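Local atomic coordinates of acyl-coenzyme A oxidase 1 (Yarrowia lipolytica, PDB entry 5Y9D), a protein that catalyses the FAD-dependent oxidation of saturated acyl-CoAs to trans-2-enoyl-CoAs with oxygen, releasing hydrogen peroxide in peroxisomal fatty acid beta-oxidation. Residues A[89-94]-A[125-130]; A[113-118]-A[312-317]; A[539-544]-A[548-553]; A[472-477]-A[563-568]; A[658-661]-A[667-670]. All coordinates share one frame; numbering follows the deposited sequence.

Interaction 1: A[89-94]-A[125-130]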
# COMPACT_ATOMS: atom_id res chain seq x y z
N LYS A 89 -0.23 2.49 -26.14
CA LYS A 89 -0.49 3.28 -27.32
C LYS A 89 -0.96 4.68 -26.98
O LYS A 89 -0.48 5.66 -27.57
CB LYS A 89 -1.53 2.56 -28.20
CG LYS A 89 -2.05 3.41 -29.34
CD LYS A 89 -2.93 2.60 -30.27
CE LYS A 89 -3.71 3.52 -31.19
NZ LYS A 89 -3.63 3.02 -32.60
N GLN A 90 -1.88 4.82 -26.05
CA GLN A 90 -2.39 6.17 -25.76
C GLN A 90 -1.39 7.05 -25.01
O GLN A 90 -1.41 8.26 -25.13
CB GLN A 90 -3.70 6.10 -25.03
CG GLN A 90 -3.56 5.74 -23.57
CD GLN A 90 -4.88 5.28 -22.95
OE1 GLN A 90 -5.91 5.12 -23.65
NE2 GLN A 90 -4.86 5.07 -21.62
N THR A 91 -0.51 6.45 -24.24
CA THR A 91 0.59 7.17 -23.65
C THR A 91 1.49 7.75 -24.76
O THR A 91 1.95 8.90 -24.66
CB THR A 91 1.38 6.24 -22.73
OG1 THR A 91 0.49 5.68 -21.75
CG2 THR A 91 2.49 6.97 -22.03
N MET A 92 1.70 7.00 -25.84
CA MET A 92 2.49 7.52 -26.96
C MET A 92 1.84 8.70 -27.63
O MET A 92 2.49 9.68 -27.89
CB MET A 92 2.79 6.47 -28.02
CG MET A 92 4.22 6.04 -28.02
SD MET A 92 5.38 7.40 -28.25
CE MET A 92 6.17 7.49 -26.65
N GLU A 93 0.55 8.59 -27.93
CA GLU A 93 -0.20 9.75 -28.41
C GLU A 93 -0.08 10.95 -27.43
O GLU A 93 0.14 12.10 -27.87
CB GLU A 93 -1.68 9.40 -28.58
CG GLU A 93 -1.95 8.33 -29.61
CD GLU A 93 -3.36 7.79 -29.54
OE1 GLU A 93 -4.01 7.98 -28.48
OE2 GLU A 93 -3.82 7.18 -30.54
N ARG A 94 -0.24 10.69 -26.13
CA ARG A 94 -0.18 11.79 -25.15
C ARG A 94 1.18 12.44 -25.11
O ARG A 94 1.30 13.65 -25.11
CB ARG A 94 -0.67 11.34 -23.77
CG ARG A 94 -2.15 10.99 -23.81
CD ARG A 94 -2.63 10.33 -22.55
NE ARG A 94 -3.93 9.69 -22.73
CZ ARG A 94 -4.60 9.05 -21.78
NH1 ARG A 94 -4.12 8.97 -20.55
NH2 ARG A 94 -5.76 8.48 -22.07
N ARG A 125 3.49 10.86 -17.85
CA ARG A 125 4.45 11.66 -17.17
C ARG A 125 5.81 10.95 -17.22
O ARG A 125 6.78 11.52 -17.68
CB ARG A 125 3.96 11.93 -15.76
CG ARG A 125 4.78 12.94 -15.00
CD ARG A 125 5.84 12.25 -14.13
NE ARG A 125 6.72 13.27 -13.57
CZ ARG A 125 6.43 14.04 -12.54
NH1 ARG A 125 5.26 13.92 -11.94
NH2 ARG A 125 7.30 14.95 -12.11
N THR A 126 5.87 9.68 -16.85
CA THR A 126 7.13 8.96 -16.87
C THR A 126 7.71 8.80 -18.29
O THR A 126 8.94 8.95 -18.49
CB THR A 126 6.94 7.58 -16.26
OG1 THR A 126 6.45 7.74 -14.95
CG2 THR A 126 8.26 6.82 -16.20
N ARG A 127 6.83 8.49 -19.24
CA ARG A 127 7.27 8.18 -20.60
C ARG A 127 7.83 9.42 -21.29
O ARG A 127 8.69 9.35 -22.15
CB ARG A 127 6.15 7.55 -21.42
CG ARG A 127 6.63 6.97 -22.74
CD ARG A 127 5.92 5.68 -23.04
NE ARG A 127 6.20 5.17 -24.37
CZ ARG A 127 5.34 4.45 -25.11
NH1 ARG A 127 4.11 4.17 -24.67
NH2 ARG A 127 5.72 4.02 -26.30
N LEU A 128 7.35 10.58 -20.91
CA LEU A 128 7.92 11.80 -21.41
C LEU A 128 9.20 12.10 -20.65
O LEU A 128 10.20 12.56 -21.20
CB LEU A 128 6.91 12.91 -21.18
CG LEU A 128 7.29 14.28 -21.71
CD1 LEU A 128 7.67 14.19 -23.17
CD2 LEU A 128 6.10 15.20 -21.51
N SER A 129 9.15 11.83 -19.37
CA SER A 129 10.16 12.28 -18.46
C SER A 129 11.52 11.61 -18.72
O SER A 129 12.53 12.29 -18.69
CB SER A 129 9.63 12.01 -17.05
OG SER A 129 10.56 12.38 -16.08
N ILE A 130 11.55 10.32 -19.04
CA ILE A 130 12.82 9.65 -19.30
C ILE A 130 13.69 10.30 -20.40
O ILE A 130 14.90 10.12 -20.44
CB ILE A 130 12.64 8.13 -19.60
CG1 ILE A 130 11.72 7.92 -20.82
CG2 ILE A 130 12.12 7.36 -18.36
CD1 ILE A 130 12.48 7.84 -22.12
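Met-92 meets the Arg-127 guanidinium from above, CG lying over one of its faces and the two side chains running at about a right angle to each other. The thioether is folded rather than extended (chi2 -57°, chi3 111°), and this curl turns CE back to the guanidinium that CG already overlies. CE lies 3.5 Å from Arg-127 CZ, and Met-92 CG is at the same 3.5 Å from that carbon, so the methyl and the methylene of the thioether chain both touch the planar head.

Thr-91 works on the stem instead. Its CG2 touches Arg-127 CB at 3.8 Å and is 3.8 Å from Arg-127 CD, while OG1 turns back along its own helix to bond Ala-87 O. The contact joins helix 84-98 to helix 122-142 in the helical N-terminal domain of the acyl-CoA oxidase fold, with all three touching residues buried.

Arg-127 reaches across with CG trans to the backbone N (chi1 -169°) and a bend at the next bond, which brings its charged end to four polar partners. NE makes a salt bridge with Asp-266, and NH1 bonds the carbonyl oxygens of Arg-88 and Gly-264, which fixes the rotation of the guanidinium about its stem. The remaining nitrogen, NH2, is hydrogen-bonded to the hydroxyl of Tyr-686 of the second subunit.

Interaction 2: A[113-118]-A[312-317]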
# COMPACT_ATOMS: atom_id res chain seq x y z
N ARG A 113 4.33 21.47 -15.43
CA ARG A 113 3.46 20.76 -16.36
C ARG A 113 3.52 19.26 -16.15
O ARG A 113 2.52 18.56 -16.24
CB ARG A 113 3.86 21.11 -17.77
CG ARG A 113 2.88 20.70 -18.81
CD ARG A 113 3.48 21.01 -20.16
NE ARG A 113 3.80 22.43 -20.28
CZ ARG A 113 2.89 23.39 -20.37
NH1 ARG A 113 1.61 23.09 -20.35
NH2 ARG A 113 3.25 24.65 -20.49
N ALA A 114 4.70 18.77 -15.84
CA ALA A 114 4.89 17.35 -15.52
C ALA A 114 4.23 16.96 -14.16
O ALA A 114 3.48 15.99 -14.07
CB ALA A 114 6.38 17.00 -15.55
N GLN A 115 4.47 17.74 -13.12
CA GLN A 115 3.86 17.49 -11.81
C GLN A 115 2.34 17.50 -11.85
O GLN A 115 1.70 16.55 -11.38
CB GLN A 115 4.38 18.50 -10.79
CG GLN A 115 5.84 18.30 -10.45
CD GLN A 115 6.51 19.52 -9.85
OE1 GLN A 115 5.87 20.51 -9.44
NE2 GLN A 115 7.82 19.43 -9.74
N LEU A 116 1.76 18.54 -12.44
CA LEU A 116 0.30 18.66 -12.51
C LEU A 116 -0.36 17.54 -13.32
O LEU A 116 -1.43 17.03 -12.96
CB LEU A 116 -0.09 20.00 -13.10
CG LEU A 116 0.42 21.22 -12.34
CD1 LEU A 116 0.45 22.45 -13.25
CD2 LEU A 116 -0.43 21.50 -11.12
N HIS A 117 0.28 17.15 -14.42
CA HIS A 117 -0.27 16.09 -15.26
C HIS A 117 -0.14 14.72 -14.60
O HIS A 117 -0.97 13.84 -14.82
CB HIS A 117 0.42 16.13 -16.60
CG HIS A 117 -0.12 15.16 -17.59
ND1 HIS A 117 -1.44 14.77 -17.61
CD2 HIS A 117 0.49 14.51 -18.60
CE1 HIS A 117 -1.63 13.91 -18.59
NE2 HIS A 117 -0.47 13.73 -19.20
N GLY A 118 0.89 14.56 -13.77
CA GLY A 118 1.14 13.30 -13.05
C GLY A 118 0.14 13.02 -11.96
O GLY A 118 0.02 11.89 -11.49
N ARG A 312 14.36 13.90 -7.97
CA ARG A 312 14.13 13.66 -6.55
C ARG A 312 13.45 14.88 -5.98
O ARG A 312 12.54 14.75 -5.18
CB ARG A 312 15.43 13.43 -5.79
CG ARG A 312 15.94 12.03 -5.90
CD ARG A 312 17.19 11.80 -5.08
NE ARG A 312 17.74 10.54 -5.55
CZ ARG A 312 18.86 10.40 -6.23
NH1 ARG A 312 19.64 11.44 -6.49
NH2 ARG A 312 19.22 9.19 -6.63
N VAL A 313 13.93 16.04 -6.42
CA VAL A 313 13.31 17.33 -6.11
C VAL A 313 11.91 17.40 -6.68
O VAL A 313 10.96 17.80 -5.99
CB VAL A 313 14.14 18.50 -6.67
CG1 VAL A 313 13.31 19.78 -6.79
CG2 VAL A 313 15.36 18.73 -5.81
N SER A 314 11.78 16.99 -7.93
CA SER A 314 10.45 16.95 -8.55
C SER A 314 9.53 15.94 -7.84
O SER A 314 8.34 16.15 -7.81
CB SER A 314 10.55 16.64 -10.04
OG SER A 314 9.44 17.21 -10.71
N MET A 315 10.09 14.89 -7.24
CA MET A 315 9.28 13.94 -6.44
C MET A 315 8.71 14.45 -5.09
O MET A 315 7.77 13.85 -4.55
CB MET A 315 10.04 12.65 -6.22
CG MET A 315 10.00 11.78 -7.45
SD MET A 315 11.14 10.40 -7.33
CE MET A 315 11.69 10.32 -9.02
N ILE A 316 9.28 15.53 -4.55
CA ILE A 316 8.74 16.08 -3.34
C ILE A 316 7.40 16.74 -3.71
O ILE A 316 6.43 16.62 -2.99
CB ILE A 316 9.71 17.04 -2.65
CG1 ILE A 316 11.05 16.36 -2.33
CG2 ILE A 316 9.17 17.52 -1.32
CD1 ILE A 316 12.21 17.34 -2.30
N ALA A 317 7.34 17.37 -4.86
CA ALA A 317 6.12 18.02 -5.33
C ALA A 317 5.07 17.01 -5.72
O ALA A 317 3.91 17.17 -5.36
CB ALA A 317 6.44 18.94 -6.50
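Gln-115 sets CG trans to its carbonyl carbon (chi1 -69°) and then runs extended, which carries its carboxamide off helix 107-118 to helix 306-334. Ser-314 answers with OG swung trans to its own backbone N (chi1 -152°), and the two polar ends meet. NE2 of Gln-115 donates to Ser-314 OG over 2.9 Å. The bond is nearly straight, with an N-H...O angle of 172°, and the hydroxyl oxygen sits almost exactly in the amide plane.

One turn on, the Ala-317 methyl lies above the face of that same amide: its CB is 3.4 Å from Gln-115 CD and equally 3.4 Å from Gln-115 OE1. The carboxamide is therefore held at one edge by the hydroxyl and packed from above by a methyl, which together fix its rotation. Arg-125 of helix 122-142 packs against both Gln-115 and Ser-314.

The contact links the N-terminal helical domain to the C-alpha1 domain, with the Ser-314 side chain about 7 Å from that of Glu-464, the probable proton acceptor. Neither partner of the bond carries a charge, so the two domains are joined in the buried interior by a directional bond between neutral groups.

Interaction 3: A[539-544]-A[548-553]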
# COMPACT_ATOMS: atom_id res chain seq x y z
N ASP A 539 28.49 10.34 17.94
CA ASP A 539 29.29 9.76 19.01
C ASP A 539 29.70 8.31 18.73
O ASP A 539 30.88 8.00 18.80
CB ASP A 539 28.57 9.86 20.36
CG ASP A 539 29.53 9.93 21.53
OD1 ASP A 539 30.27 10.94 21.61
OD2 ASP A 539 29.54 8.99 22.34
N LYS A 540 28.73 7.44 18.44
CA LYS A 540 29.04 6.04 18.16
C LYS A 540 30.01 5.93 16.99
O LYS A 540 30.88 5.06 16.98
CB LYS A 540 27.79 5.21 17.87
CG LYS A 540 26.84 5.02 19.05
CD LYS A 540 27.32 3.94 20.03
CE LYS A 540 26.15 3.20 20.67
NZ LYS A 540 26.62 2.04 21.49
N TYR A 541 29.86 6.80 16.01
CA TYR A 541 30.67 6.74 14.79
C TYR A 541 32.11 6.98 15.12
O TYR A 541 32.97 6.22 14.71
CB TYR A 541 30.16 7.73 13.73
CG TYR A 541 31.06 7.94 12.53
CD1 TYR A 541 30.99 7.10 11.41
CD2 TYR A 541 31.93 9.01 12.48
CE1 TYR A 541 31.80 7.32 10.29
CE2 TYR A 541 32.72 9.24 11.37
CZ TYR A 541 32.67 8.40 10.29
OH TYR A 541 33.48 8.68 9.24
N GLN A 542 32.37 8.04 15.88
CA GLN A 542 33.74 8.37 16.34
C GLN A 542 34.43 7.16 17.01
O GLN A 542 35.56 6.81 16.64
CB GLN A 542 33.67 9.52 17.32
CG GLN A 542 33.23 10.84 16.70
CD GLN A 542 32.67 11.79 17.73
OE1 GLN A 542 31.75 11.45 18.49
NE2 GLN A 542 33.20 13.00 17.76
N GLU A 543 33.74 6.54 17.97
CA GLU A 543 34.20 5.31 18.63
C GLU A 543 34.49 4.21 17.61
O GLU A 543 35.44 3.47 17.77
CB GLU A 543 33.15 4.76 19.60
CG GLU A 543 32.76 5.64 20.78
CD GLU A 543 31.28 5.44 21.15
OE1 GLU A 543 30.90 4.29 21.50
OE2 GLU A 543 30.50 6.42 21.06
N LEU A 544 33.65 4.09 16.59
CA LEU A 544 33.81 3.02 15.61
C LEU A 544 34.97 3.24 14.67
O LEU A 544 35.70 2.31 14.37
CB LEU A 544 32.52 2.81 14.83
CG LEU A 544 31.46 2.10 15.67
CD1 LEU A 544 30.07 2.23 15.05
CD2 LEU A 544 31.82 0.64 15.88
N LEU A 548 37.32 0.54 12.57
CA LEU A 548 36.69 0.45 11.25
C LEU A 548 37.05 1.62 10.33
O LEU A 548 37.54 2.65 10.76
CB LEU A 548 35.17 0.41 11.44
CG LEU A 548 34.46 -0.92 11.73
CD1 LEU A 548 35.30 -1.96 12.45
CD2 LEU A 548 33.20 -0.64 12.53
N ASN A 549 36.83 1.41 9.04
CA ASN A 549 36.88 2.48 8.07
C ASN A 549 35.55 3.19 8.15
O ASN A 549 34.58 2.61 8.66
CB ASN A 549 37.01 1.90 6.66
CG ASN A 549 38.34 1.23 6.42
OD1 ASN A 549 39.22 1.20 7.28
ND2 ASN A 549 38.49 0.68 5.23
N PRO A 550 35.48 4.43 7.63
CA PRO A 550 34.18 5.14 7.62
C PRO A 550 33.01 4.26 7.11
O PRO A 550 31.99 4.13 7.77
CB PRO A 550 34.43 6.34 6.70
CG PRO A 550 35.91 6.58 6.74
CD PRO A 550 36.58 5.26 7.10
N ASP A 551 33.20 3.63 5.96
CA ASP A 551 32.18 2.81 5.33
C ASP A 551 31.63 1.77 6.27
O ASP A 551 30.42 1.66 6.44
CB ASP A 551 32.75 2.10 4.08
CG ASP A 551 32.39 2.80 2.78
OD1 ASP A 551 31.36 3.52 2.72
OD2 ASP A 551 33.13 2.62 1.79
N GLN A 552 32.51 0.99 6.88
CA GLN A 552 32.08 -0.10 7.74
C GLN A 552 31.38 0.44 8.95
O GLN A 552 30.50 -0.23 9.49
CB GLN A 552 33.26 -0.92 8.22
CG GLN A 552 34.13 -1.53 7.13
CD GLN A 552 35.45 -1.97 7.70
OE1 GLN A 552 36.44 -1.21 7.69
NE2 GLN A 552 35.48 -3.17 8.27
N ALA A 553 31.79 1.62 9.41
CA ALA A 553 31.14 2.26 10.55
C ALA A 553 29.70 2.61 10.25
O ALA A 553 28.82 2.27 11.03
CB ALA A 553 31.90 3.50 10.99
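Tyr-541 spans the gap between helix 519-544 and helix 550-556, reaching Ala-553 with its ring and Pro-550 with its hydroxyl. Its CG is trans to the backbone N (chi1 170°), which sends the ring out from CB toward the second segment. CB itself makes no approach across the contact; the first atom to do so is CD1, 3.7 Å from Ala-553 CB. Farther along, CE1 remains beside that methyl, and the carbonyl oxygen of Pro-550 lies at the ring edge, near its plane. At the tip, Tyr-541 OH rests 3.6 Å from Pro-550 CB, the two side chains crossing at a slant.

A second patch is aliphatic. Leu-544 and Leu-548 run side by side in the same direction, with 3.8 Å between their CD2 atoms, and Leu-544 CB lies 4.0 Å from Ala-553 CB. The turn between the helices is closed by a backbone bond, Leu-548 N donating to Leu-544 O at 3.0 Å. At the N-cap of the new helix, the backbone N of Asn-549 donates to Gln-552 OE1, while the Asn-549 side chain makes no capping bond.

This corner between two consecutive helices lies at the surface of the C-terminal domain. Tyr-541 also stacks with Phe-554 and packs on Val-479 and Leu-483 of helix 467-486, while Asp-551 and Gln-552 touch Thr-342 of the second subunit.

Interaction 4: A[472-477]-A[563-568]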
# COMPACT_ATOMS: atom_id res chain seq x y z
N LEU A 472 19.69 6.13 4.39
CA LEU A 472 21.05 5.85 4.82
C LEU A 472 22.01 6.91 4.34
O LEU A 472 22.88 7.30 5.09
CB LEU A 472 21.56 4.51 4.32
CG LEU A 472 20.87 3.28 4.87
CD1 LEU A 472 21.55 2.02 4.32
CD2 LEU A 472 20.90 3.27 6.39
N SER A 473 21.86 7.38 3.11
CA SER A 473 22.69 8.50 2.61
C SER A 473 22.49 9.80 3.39
O SER A 473 23.45 10.54 3.65
CB SER A 473 22.45 8.78 1.12
OG SER A 473 22.29 7.57 0.41
N MET A 474 21.25 10.12 3.73
CA MET A 474 21.04 11.35 4.48
C MET A 474 21.61 11.19 5.91
O MET A 474 22.35 12.03 6.38
CB MET A 474 19.58 11.75 4.52
CG MET A 474 19.38 13.13 5.12
SD MET A 474 17.72 13.35 5.75
CE MET A 474 17.25 14.78 4.76
N GLY A 475 21.30 10.09 6.56
CA GLY A 475 21.92 9.80 7.85
C GLY A 475 23.43 10.01 7.85
O GLY A 475 23.95 10.69 8.72
N ARG A 476 24.13 9.47 6.85
CA ARG A 476 25.57 9.69 6.72
C ARG A 476 25.92 11.17 6.57
O ARG A 476 26.82 11.67 7.25
CB ARG A 476 26.15 8.91 5.53
CG ARG A 476 27.59 9.29 5.24
CD ARG A 476 28.23 8.32 4.27
NE ARG A 476 27.47 8.35 3.03
CZ ARG A 476 27.16 7.28 2.31
NH1 ARG A 476 27.56 6.06 2.68
NH2 ARG A 476 26.43 7.44 1.20
N GLY A 477 25.22 11.87 5.68
CA GLY A 477 25.44 13.30 5.48
C GLY A 477 25.22 14.13 6.75
O GLY A 477 25.77 15.22 6.90
N GLN A 563 16.93 6.53 11.64
CA GLN A 563 16.29 7.34 12.67
C GLN A 563 16.56 8.83 12.50
O GLN A 563 15.63 9.64 12.60
CB GLN A 563 16.72 6.90 14.05
CG GLN A 563 15.83 5.80 14.61
CD GLN A 563 14.51 6.37 15.11
OE1 GLN A 563 13.70 6.90 14.33
NE2 GLN A 563 14.29 6.27 16.42
N CYS A 564 17.79 9.18 12.18
CA CYS A 564 18.16 10.57 12.12
C CYS A 564 17.55 11.27 10.91
O CYS A 564 17.06 12.39 11.01
CB CYS A 564 19.69 10.70 12.12
SG CYS A 564 20.42 10.00 13.62
N ALA A 565 17.55 10.57 9.79
CA ALA A 565 16.97 11.08 8.57
C ALA A 565 15.54 11.37 8.87
O ALA A 565 15.02 12.43 8.53
CB ALA A 565 17.08 10.06 7.46
N ARG A 566 14.91 10.42 9.54
CA ARG A 566 13.49 10.50 9.77
C ARG A 566 13.11 11.66 10.62
O ARG A 566 12.24 12.39 10.21
CB ARG A 566 12.93 9.22 10.42
CG ARG A 566 11.44 9.05 10.14
CD ARG A 566 10.68 8.68 11.37
NE ARG A 566 10.52 7.25 11.48
CZ ARG A 566 10.24 6.62 12.63
NH1 ARG A 566 10.13 7.32 13.77
NH2 ARG A 566 10.08 5.29 12.64
N ILE A 567 13.70 11.81 11.82
CA ILE A 567 13.37 12.94 12.70
C ILE A 567 13.74 14.29 12.08
O ILE A 567 13.00 15.24 12.19
CB ILE A 567 14.03 12.92 14.09
CG1 ILE A 567 14.18 11.52 14.65
CG2 ILE A 567 13.21 13.75 15.08
CD1 ILE A 567 12.87 10.77 14.76
N HIS A 568 14.90 14.38 11.44
CA HIS A 568 15.40 15.68 10.96
C HIS A 568 14.56 16.18 9.78
O HIS A 568 14.26 17.36 9.66
CB HIS A 568 16.86 15.55 10.53
CG HIS A 568 17.31 16.62 9.58
ND1 HIS A 568 17.61 17.89 9.98
CD2 HIS A 568 17.45 16.60 8.24
CE1 HIS A 568 17.95 18.62 8.93
NE2 HIS A 568 17.85 17.86 7.86
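Met-474 and Gly-475 form the side of helix 467-486 that meets Ala-565 and His-568 of helix 558-581. Walking from the start of the segment, Leu-472 comes first. Its CB starts away from 563-568, and its side chain touches the bound FAD, an earlier turn of helix 558-581 (Ser-558 and Arg-561) and Tyr-356 of the second subunit.

Met-474 then carries the contact. With CG trans to the backbone N (chi1 -171°) the chain goes straight out, and a bend at chi3 lets it spread along the partner helix. Its SD settles 3.7 Å from Ala-565 CA and 3.8 Å from Ala-565 CB. The methyl goes on to the imidazole, where Met-474 CE lies in the ring plane at the edge, 3.9 Å from His-568 CD2. The sulfur is also beside this edge, 5.2 Å from the centroid of the His-568 ring, a Met-aromatic contact of the edge type. Elsewhere on that ring, ND1 is tied to the hydroxyl of Tyr-497.

Here the C-alpha1 domain meets the C-terminal helical domain of the oxidase, and the two helix segments cross nearly at right angles (85°), their axes 8.0 Å apart. Small residues lie at the crossing: Gly-475 comes next, its CA 5.2 Å from Ala-565 CA, and its backbone N is 4.3 Å from Ala-565 CB.

Interaction 5: A[658-661]-A[667-670]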
# COMPACT_ATOMS: atom_id res chain seq x y z
N ILE A 658 -16.80 10.21 -6.66
CA ILE A 658 -17.11 10.52 -5.25
C ILE A 658 -16.33 11.71 -4.69
O ILE A 658 -16.48 12.08 -3.51
CB ILE A 658 -16.95 9.29 -4.32
CG1 ILE A 658 -15.49 8.93 -4.16
CG2 ILE A 658 -17.77 8.09 -4.80
CD1 ILE A 658 -15.25 7.91 -3.06
N GLY A 659 -15.49 12.31 -5.52
CA GLY A 659 -14.70 13.47 -5.16
C GLY A 659 -15.15 14.68 -5.93
O GLY A 659 -14.44 15.70 -5.96
N SER A 660 -16.34 14.60 -6.52
CA SER A 660 -16.92 15.75 -7.21
C SER A 660 -17.08 17.00 -6.35
O SER A 660 -17.51 16.92 -5.19
CB SER A 660 -18.25 15.39 -7.84
OG SER A 660 -18.00 14.53 -8.96
N TYR A 661 -16.71 18.15 -6.93
CA TYR A 661 -16.84 19.44 -6.32
C TYR A 661 -18.20 19.70 -5.70
O TYR A 661 -18.29 20.15 -4.56
CB TYR A 661 -16.54 20.54 -7.36
CG TYR A 661 -16.54 21.97 -6.81
CD1 TYR A 661 -15.38 22.54 -6.32
CD2 TYR A 661 -17.71 22.76 -6.82
CE1 TYR A 661 -15.37 23.85 -5.83
CE2 TYR A 661 -17.71 24.06 -6.34
CZ TYR A 661 -16.53 24.60 -5.83
OH TYR A 661 -16.50 25.89 -5.34
N GLU A 667 -25.08 10.07 -7.62
CA GLU A 667 -25.52 10.21 -8.98
C GLU A 667 -24.35 10.02 -9.93
O GLU A 667 -24.41 9.18 -10.86
CB GLU A 667 -26.23 11.56 -9.22
CG GLU A 667 -26.83 11.66 -10.62
CD GLU A 667 -28.17 12.38 -10.63
OE1 GLU A 667 -28.27 13.45 -9.96
OE2 GLU A 667 -29.12 11.85 -11.30
N LYS A 668 -23.26 10.75 -9.68
CA LYS A 668 -22.09 10.70 -10.57
C LYS A 668 -21.41 9.36 -10.56
O LYS A 668 -21.00 8.90 -11.62
CB LYS A 668 -21.11 11.82 -10.25
CG LYS A 668 -21.67 13.18 -10.63
CD LYS A 668 -20.71 14.29 -10.35
CE LYS A 668 -21.33 15.63 -10.72
NZ LYS A 668 -20.25 16.63 -10.93
N TYR A 669 -21.35 8.72 -9.40
CA TYR A 669 -20.75 7.39 -9.27
C TYR A 669 -21.55 6.35 -10.03
O TYR A 669 -21.03 5.53 -10.75
CB TYR A 669 -20.66 7.04 -7.79
CG TYR A 669 -20.05 5.71 -7.40
CD1 TYR A 669 -19.10 5.08 -8.16
CD2 TYR A 669 -20.37 5.15 -6.18
CE1 TYR A 669 -18.54 3.87 -7.75
CE2 TYR A 669 -19.81 3.95 -5.75
CZ TYR A 669 -18.90 3.32 -6.54
OH TYR A 669 -18.36 2.13 -6.08
N PHE A 670 -22.85 6.39 -9.86
CA PHE A 670 -23.71 5.49 -10.64
C PHE A 670 -23.59 5.80 -12.17
O PHE A 670 -23.63 4.90 -13.00
CB PHE A 670 -25.13 5.60 -10.10
CG PHE A 670 -26.12 4.68 -10.72
CD1 PHE A 670 -26.06 3.33 -10.49
CD2 PHE A 670 -27.15 5.18 -11.51
CE1 PHE A 670 -27.00 2.47 -11.06
CE2 PHE A 670 -28.09 4.33 -12.10
CZ PHE A 670 -28.02 2.98 -11.85
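Ser-660 OG, hydrogen-bonded to the carbonyl oxygen of Pro-657, lies against the hydrocarbon part of Lys-668. The hydroxyl is placed by a first torsion that leaves it trans to the carbonyl carbon and beside the backbone N (chi1 -71°). From the helix side, Lys-668 runs fully extended beyond CG, so its methylenes pass along the serine: Lys-668 CD is 3.7 Å from Ser-660 CB, and Lys-668 CE is 3.9 Å from Ser-660 OG. The ammonium end continues past the hydroxyl, with Lys-668 NZ 3.7 Å from Ser-660 OG, and points to two acids, Asp-662 and Asp-651, in ion pairs that are long and weak. What the serine meets is therefore mainly the stem of the lysine.

The other half of the contact is apolar. Ile-658 and Tyr-669 lie side by side and point the same way, with Ile-658 CG2 at 4.2 Å from both Tyr-669 CD2 and Tyr-669 CG. The methyl approaches the ring at a slant, in loose van der Waals packing. At the other end of the phenol, OH forms a hydrogen bond with Trp-205 NE1 of the second subunit, and the ring meets His-442 edge to face.

This is a short local packing between the loop after helix 651-654 and helix 665-676. Ile-658 rests on Ile-329 and Tyr-333 of helix 306-334, and Gly-659 O accepts a bond from Arg-332 of the same helix. Helix 665-676 also carries Tyr-669 and Phe-670 against strands 204-207 and 268-272 of the second subunit.

In the fold
Interactions 1 and 2 are interleaved along the chain, with centres 15 Å apart. Arg-125, from the 125-130 segment of interaction 1, packs on Gln-115 and Ser-314 of interaction 2, so helices 107-118, 122-142 and 306-334 meet around one side chain. Interaction 3 closes a tight turn between consecutive helices within the span bridged by interaction 4; their centres are 16 Å apart, and helix 550-556 leads directly into helix 558-581. Interaction 5 comes last, its centre 57 Å from that of interaction 3 although both belong to the C-terminal domain. Interactions 2 and 4 join different domains, the others pack within one, and all but interaction 2 have residues at the second subunit.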